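Long-range contact in flavin prenyltransferase UbiX (Aquifex aeolicus, PDB 2EJB), which probably makes the prenylated FMN cofactor of UbiD decarboxylases by joining a dimethylallyl group from dimethylallyl phosphate to reduced FMN, without a metal: residues I15-L24 with D163-L174. Residues are numbered along the deposited sequence; the frame is centred on the assembly and turned at random.
Sequences IYGIKLLQVL and DDMINFVVGKLL
Val170 is a knob that enters a hole formed by Tyr16, Lys19, Leu20 and Val23. Val170 CG1 lies 3.9 Å from Leu20 CA. Val170 CG2 is 3.6 Å from Lys19 CG. The helix axes approach to 9.5 Å and cross at -63°.

Toward the C-terminal ends of 15-24 and 163-174, Leu174 forks over the other helix. Its CD1 meets Val23 CG1 at 3.7 Å, and its CD2 meets Leu24 CD2 at the same distance. Leu20 and Leu174 run past each other in opposite directions.

Toward the N-terminal ends, the Tyr16 side chain lies between 163-174 and strand 121-125. It crosses the Val169 side chain at about a right angle, with Tyr16 CE1 3.6 Å from Val169 CG2. The Met165 carbonyl lies at the ring edge, near its plane. Ile166 points CD1 at Ile15 CG1, 3.8 Å away, and sets CG2 against Lys19 CB.

Lys19 borders this apolar layer. Its CG is anti to the backbone N (chi1 -174°), which lays it on Val170 CG2 and Ile166 CG2. The bend at chi2 and chi3 then carries CD past Asn167 OD1 and turns the chain back, and NZ donates to Gln22 OE1 on its own helix. Asp163 OD1 is 4.5 Å from Lys19 NZ, too far for a salt bridge.

Helices 14-26 and 162-176 pack against each other on the same face of the parallel six-stranded sheet of a Rossmann-like alpha/beta fold. Leu20 and Leu173 both touch Val88 of strand 82-90, and Tyr16 and Val169 both touch Leu124. The Tyr16 side chain is about 5 Å from that of Arg126, predicted to bind FMN. Ile15 packs on Phe155 of the second subunit, and Met165 meets its counterpart there. Lys172, predicted to bind dimethylallyl phosphate, hydrogen-bonds through NZ to Ala128 O of that subunit.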
ATOM      1  N   ILE A  15      -6.687  12.747  -4.082  1.00 41.34           N
ATOM      2  CA  ILE A  15      -6.789  13.623  -2.920  1.00 39.55           C
ATOM      3  C   ILE A  15      -5.437  13.780  -2.220  1.00 39.54           C
ATOM      4  O   ILE A  15      -5.118  14.855  -1.711  1.00 42.56           O
ATOM      5  CB  ILE A  15      -7.832  13.085  -1.908  1.00 43.34           C
ATOM      6  CG1 ILE A  15      -8.038  14.098  -0.778  1.00 45.20           C
ATOM      7  CG2 ILE A  15      -7.387  11.741  -1.353  1.00 43.26           C
ATOM      8  CD1 ILE A  15      -8.717  15.379  -1.222  1.00 45.14           C
ATOM      9  N   TYR A  16      -4.646  12.708  -2.193  1.00 36.81           N
ATOM     10  CA  TYR A  16      -3.324  12.749  -1.571  1.00 38.63           C
ATOM     11  C   TYR A  16      -2.482  13.838  -2.233  1.00 35.03           C
ATOM     12  O   TYR A  16      -1.753  14.571  -1.562  1.00 36.96           O
ATOM     13  CB  TYR A  16      -2.610  11.401  -1.731  1.00 34.73           C
ATOM     14  CG  TYR A  16      -3.178  10.284  -0.878  1.00 36.87           C
ATOM     15  CD1 TYR A  16      -3.090  10.330   0.513  1.00 41.90           C
ATOM     16  CD2 TYR A  16      -3.789   9.177  -1.462  1.00 39.15           C
ATOM     17  CE1 TYR A  16      -3.592   9.303   1.302  1.00 42.05           C
ATOM     18  CE2 TYR A  16      -4.299   8.138  -0.681  1.00 38.52           C
ATOM     19  CZ  TYR A  16      -4.196   8.210   0.698  1.00 38.68           C
ATOM     20  OH  TYR A  16      -4.703   7.195   1.473  1.00 37.41           O
ATOM     21  N   GLY A  17      -2.592  13.936  -3.554  1.00 37.16           N
ATOM     22  CA  GLY A  17      -1.831  14.931  -4.293  1.00 41.53           C
ATOM     23  C   GLY A  17      -2.290  16.354  -4.037  1.00 41.86           C
ATOM     24  O   GLY A  17      -1.496  17.297  -4.075  1.00 39.37           O
ATOM     25  N   ILE A  18      -3.584  16.508  -3.790  1.00 39.36           N
ATOM     26  CA  ILE A  18      -4.167  17.816  -3.510  1.00 40.03           C
ATOM     27  C   ILE A  18      -3.646  18.292  -2.159  1.00 38.16           C
ATOM     28  O   ILE A  18      -3.143  19.411  -2.030  1.00 42.84           O
ATOM     29  CB  ILE A  18      -5.712  17.719  -3.461  1.00 40.99           C
ATOM     30  CG1 ILE A  18      -6.250  17.374  -4.846  1.00 41.61           C
ATOM     31  CG2 ILE A  18      -6.317  19.019  -2.948  1.00 45.21           C
ATOM     32  CD1 ILE A  18      -5.869  18.388  -5.896  1.00 52.86           C
ATOM     33  N   LYS A  19      -3.756  17.421  -1.160  1.00 39.70           N
ATOM     34  CA  LYS A  19      -3.302  17.728   0.192  1.00 40.18           C
ATOM     35  C   LYS A  19      -1.813  18.057   0.219  1.00 41.16           C
ATOM     36  O   LYS A  19      -1.385  18.996   0.897  1.00 38.16           O
ATOM     37  CB  LYS A  19      -3.583  16.540   1.118  1.00 40.57           C
ATOM     38  CG  LYS A  19      -3.275  16.810   2.587  1.00 50.72           C
ATOM     39  CD  LYS A  19      -3.980  18.068   3.073  1.00 57.55           C
ATOM     40  CE  LYS A  19      -5.492  17.941   2.951  1.00 67.41           C
ATOM     41  NZ  LYS A  19      -6.195  19.199   3.348  1.00 73.28           N
ATOM     42  N   LEU A  20      -1.026  17.273  -0.516  1.00 36.20           N
ATOM     43  CA  LEU A  20       0.412  17.494  -0.571  1.00 37.22           C
ATOM     44  C   LEU A  20       0.692  18.868  -1.174  1.00 36.00           C
ATOM     45  O   LEU A  20       1.572  19.596  -0.715  1.00 37.92           O
ATOM     46  CB  LEU A  20       1.090  16.404  -1.415  1.00 27.36           C
ATOM     47  CG  LEU A  20       2.581  16.596  -1.705  1.00 32.73           C
ATOM     48  CD1 LEU A  20       3.323  16.875  -0.409  1.00 32.02           C
ATOM     49  CD2 LEU A  20       3.138  15.349  -2.395  1.00 31.52           C
ATOM     50  N   LEU A  21      -0.064  19.209  -2.210  1.00 35.68           N
ATOM     51  CA  LEU A  21       0.086  20.492  -2.881  1.00 41.69           C
ATOM     52  C   LEU A  21      -0.172  21.634  -1.910  1.00 36.27           C
ATOM     53  O   LEU A  21       0.615  22.571  -1.810  1.00 40.17           O
ATOM     54  CB  LEU A  21      -0.892  20.592  -4.055  1.00 41.99           C
ATOM     55  CG  LEU A  21      -1.012  21.961  -4.736  1.00 40.30           C
ATOM     56  CD1 LEU A  21       0.285  22.297  -5.460  1.00 46.51           C
ATOM     57  CD2 LEU A  21      -2.175  21.941  -5.712  1.00 40.93           C
ATOM     58  N   GLN A  22      -1.277  21.546  -1.187  1.00 41.34           N
ATOM     59  CA  GLN A  22      -1.630  22.587  -0.238  1.00 40.31           C
ATOM     60  C   GLN A  22      -0.541  22.767   0.805  1.00 46.14           C
ATOM     61  O   GLN A  22      -0.155  23.895   1.120  1.00 48.84           O
ATOM     62  CB  GLN A  22      -2.958  22.244   0.441  1.00 39.46           C
ATOM     63  CG  GLN A  22      -4.109  22.107  -0.532  1.00 45.13           C
ATOM     64  CD  GLN A  22      -5.344  21.519   0.114  1.00 47.42           C
ATOM     65  OE1 GLN A  22      -5.262  20.528   0.835  1.00 48.96           O
ATOM     66  NE2 GLN A  22      -6.497  22.117  -0.152  1.00 48.05           N
ATOM     67  N   VAL A  23      -0.030  21.660   1.333  1.00 41.87           N
ATOM     68  CA  VAL A  23       1.003  21.749   2.353  1.00 42.88           C
ATOM     69  C   VAL A  23       2.285  22.398   1.838  1.00 42.40           C
ATOM     70  O   VAL A  23       2.880  23.229   2.524  1.00 39.39           O
ATOM     71  CB  VAL A  23       1.325  20.364   2.941  1.00 44.90           C
ATOM     72  CG1 VAL A  23       2.344  20.500   4.063  1.00 51.98           C
ATOM     73  CG2 VAL A  23       0.050  19.729   3.471  1.00 54.86           C
ATOM     74  N   LEU A  24       2.710  22.026   0.635  1.00 40.48           N
ATOM     75  CA  LEU A  24       3.920  22.597   0.050  1.00 36.74           C
ATOM     76  C   LEU A  24       3.809  24.118  -0.059  1.00 38.62           C
ATOM     77  O   LEU A  24       4.763  24.840   0.231  1.00 38.33           O
ATOM     78  CB  LEU A  24       4.181  21.993  -1.332  1.00 38.66           C
ATOM     79  CG  LEU A  24       4.621  20.526  -1.325  1.00 40.60           C
ATOM     80  CD1 LEU A  24       4.806  20.026  -2.741  1.00 42.99           C
ATOM     81  CD2 LEU A  24       5.915  20.395  -0.534  1.00 34.03           C
ATOM     82  N   ASP A 163      -9.312  12.119   6.946  1.00 51.06           N
ATOM     83  CA  ASP A 163      -8.400  13.246   6.877  1.00 47.04           C
ATOM     84  C   ASP A 163      -7.119  12.926   7.640  1.00 48.73           C
ATOM     85  O   ASP A 163      -6.025  13.321   7.231  1.00 47.43           O
ATOM     86  CB  ASP A 163      -9.067  14.481   7.483  1.00 52.28           C
ATOM     87  CG  ASP A 163      -8.231  15.728   7.324  1.00 56.65           C
ATOM     88  OD1 ASP A 163      -8.089  16.202   6.178  1.00 53.87           O
ATOM     89  OD2 ASP A 163      -7.714  16.231   8.345  1.00 61.10           O
ATOM     90  N   ASP A 164      -7.260  12.212   8.753  1.00 45.88           N
ATOM     91  CA  ASP A 164      -6.104  11.842   9.560  1.00 44.81           C
ATOM     92  C   ASP A 164      -5.204  10.864   8.816  1.00 44.83           C
ATOM     93  O   ASP A 164      -3.994  10.855   9.017  1.00 46.91           O
ATOM     94  CB  ASP A 164      -6.544  11.222  10.890  1.00 45.90           C
ATOM     95  CG  ASP A 164      -7.164  12.237  11.832  1.00 52.97           C
ATOM     96  OD1 ASP A 164      -7.002  13.448  11.585  1.00 48.08           O
ATOM     97  OD2 ASP A 164      -7.797  11.821  12.826  1.00 43.77           O
ATOM     98  N   MET A 165      -5.796  10.037   7.960  1.00 40.78           N
ATOM     99  CA  MET A 165      -5.014   9.075   7.196  1.00 43.10           C
ATOM    100  C   MET A 165      -4.331   9.743   6.005  1.00 44.64           C
ATOM    101  O   MET A 165      -3.217   9.376   5.629  1.00 39.27           O
ATOM    102  CB  MET A 165      -5.902   7.923   6.730  1.00 43.06           C
ATOM    103  CG  MET A 165      -6.351   7.017   7.874  1.00 47.75           C
ATOM    104  SD  MET A 165      -7.191   5.530   7.309  1.00 62.58           S
ATOM    105  CE  MET A 165      -8.844   6.155   7.104  1.00 54.07           C
ATOM    106  N   ILE A 166      -5.001  10.730   5.417  1.00 42.57           N
ATOM    107  CA  ILE A 166      -4.438  11.462   4.289  1.00 40.16           C
ATOM    108  C   ILE A 166      -3.197  12.225   4.754  1.00 44.74           C
ATOM    109  O   ILE A 166      -2.171  12.239   4.077  1.00 41.02           O
ATOM    110  CB  ILE A 166      -5.448  12.474   3.722  1.00 41.68           C
ATOM    111  CG1 ILE A 166      -6.693  11.742   3.215  1.00 43.85           C
ATOM    112  CG2 ILE A 166      -4.807  13.271   2.598  1.00 44.70           C
ATOM    113  CD1 ILE A 166      -7.789  12.664   2.717  1.00 44.90           C
ATOM    114  N   ASN A 167      -3.299  12.861   5.917  1.00 41.30           N
ATOM    115  CA  ASN A 167      -2.184  13.620   6.467  1.00 44.39           C
ATOM    116  C   ASN A 167      -1.015  12.706   6.800  1.00 40.15           C
ATOM    117  O   ASN A 167       0.143  13.099   6.669  1.00 41.43           O
ATOM    118  CB  ASN A 167      -2.632  14.387   7.715  1.00 46.81           C
ATOM    119  CG  ASN A 167      -3.410  15.645   7.377  1.00 51.11           C
ATOM    120  OD1 ASN A 167      -4.033  15.739   6.321  1.00 51.70           O
ATOM    121  ND2 ASN A 167      -3.386  16.615   8.282  1.00 58.08           N
ATOM    122  N   PHE A 168      -1.320  11.489   7.240  1.00 35.91           N
ATOM    123  CA  PHE A 168      -0.269  10.529   7.568  1.00 39.54           C
ATOM    124  C   PHE A 168       0.564  10.254   6.323  1.00 37.11           C
ATOM    125  O   PHE A 168       1.790  10.371   6.337  1.00 39.82           O
ATOM    126  CB  PHE A 168      -0.859   9.207   8.066  1.00 41.26           C
ATOM    127  CG  PHE A 168       0.160   8.106   8.183  1.00 46.74           C
ATOM    128  CD1 PHE A 168       1.015   8.040   9.279  1.00 44.51           C
ATOM    129  CD2 PHE A 168       0.315   7.174   7.159  1.00 38.19           C
ATOM    130  CE1 PHE A 168       2.018   7.067   9.350  1.00 46.95           C
ATOM    131  CE2 PHE A 168       1.314   6.200   7.220  1.00 48.54           C
ATOM    132  CZ  PHE A 168       2.168   6.147   8.319  1.00 48.34           C
ATOM    133  N   VAL A 169      -0.113   9.887   5.240  1.00 34.86           N
ATOM    134  CA  VAL A 169       0.565   9.588   3.989  1.00 37.90           C
ATOM    135  C   VAL A 169       1.318  10.816   3.466  1.00 42.71           C
ATOM    136  O   VAL A 169       2.456  10.703   3.003  1.00 37.81           O
ATOM    137  CB  VAL A 169      -0.437   9.098   2.931  1.00 38.55           C
ATOM    138  CG1 VAL A 169       0.287   8.783   1.632  1.00 41.47           C
ATOM    139  CG2 VAL A 169      -1.160   7.857   3.451  1.00 31.90           C
ATOM    140  N   VAL A 170       0.687  11.985   3.548  1.00 40.09           N
ATOM    141  CA  VAL A 170       1.319  13.221   3.097  1.00 38.75           C
ATOM    142  C   VAL A 170       2.572  13.501   3.928  1.00 34.63           C
ATOM    143  O   VAL A 170       3.578  13.976   3.408  1.00 40.37           O
ATOM    144  CB  VAL A 170       0.353  14.422   3.209  1.00 37.95           C
ATOM    145  CG1 VAL A 170       1.057  15.708   2.795  1.00 43.18           C
ATOM    146  CG2 VAL A 170      -0.854  14.193   2.321  1.00 38.46           C
ATOM    147  N   GLY A 171       2.503  13.198   5.218  1.00 34.59           N
ATOM    148  CA  GLY A 171       3.645  13.415   6.088  1.00 37.58           C
ATOM    149  C   GLY A 171       4.789  12.486   5.718  1.00 37.90           C
ATOM    150  O   GLY A 171       5.963  12.855   5.808  1.00 36.90           O
ATOM    151  N   LYS A 172       4.442  11.269   5.313  1.00 30.66           N
ATOM    152  CA  LYS A 172       5.436  10.286   4.910  1.00 37.49           C
ATOM    153  C   LYS A 172       6.147  10.777   3.655  1.00 36.50           C
ATOM    154  O   LYS A 172       7.362  10.650   3.525  1.00 37.03           O
ATOM    155  CB  LYS A 172       4.765   8.935   4.632  1.00 39.02           C
ATOM    156  CG  LYS A 172       4.789   7.970   5.808  1.00 43.11           C
ATOM    157  CD  LYS A 172       6.211   7.483   6.054  1.00 56.93           C
ATOM    158  CE  LYS A 172       6.268   6.409   7.122  1.00 57.68           C
ATOM    159  NZ  LYS A 172       7.667   5.941   7.356  1.00 56.69           N
ATOM    160  N   LEU A 173       5.374  11.344   2.735  1.00 35.27           N
ATOM    161  CA  LEU A 173       5.932  11.854   1.489  1.00 36.24           C
ATOM    162  C   LEU A 173       6.895  13.002   1.734  1.00 34.46           C
ATOM    163  O   LEU A 173       7.933  13.099   1.083  1.00 36.83           O
ATOM    164  CB  LEU A 173       4.807  12.299   0.565  1.00 30.36           C
ATOM    165  CG  LEU A 173       4.011  11.123  -0.002  1.00 39.71           C
ATOM    166  CD1 LEU A 173       2.704  11.617  -0.606  1.00 33.16           C
ATOM    167  CD2 LEU A 173       4.868  10.398  -1.044  1.00 32.74           C
ATOM    168  N   LEU A 174       6.550  13.876   2.671  1.00 34.50           N
ATOM    169  CA  LEU A 174       7.414  15.000   2.983  1.00 38.64           C
ATOM    170  C   LEU A 174       8.679  14.523   3.689  1.00 37.67           C
ATOM    171  O   LEU A 174       9.762  15.042   3.435  1.00 35.33           O
ATOM    172  CB  LEU A 174       6.663  16.031   3.834  1.00 37.26           C
ATOM    173  CG  LEU A 174       5.639  16.841   3.019  1.00 43.01           C
ATOM    174  CD1 LEU A 174       4.731  17.619   3.953  1.00 43.40           C
ATOM    175  CD2 LEU A 174       6.353  17.768   2.044  1.00 43.72           C
TER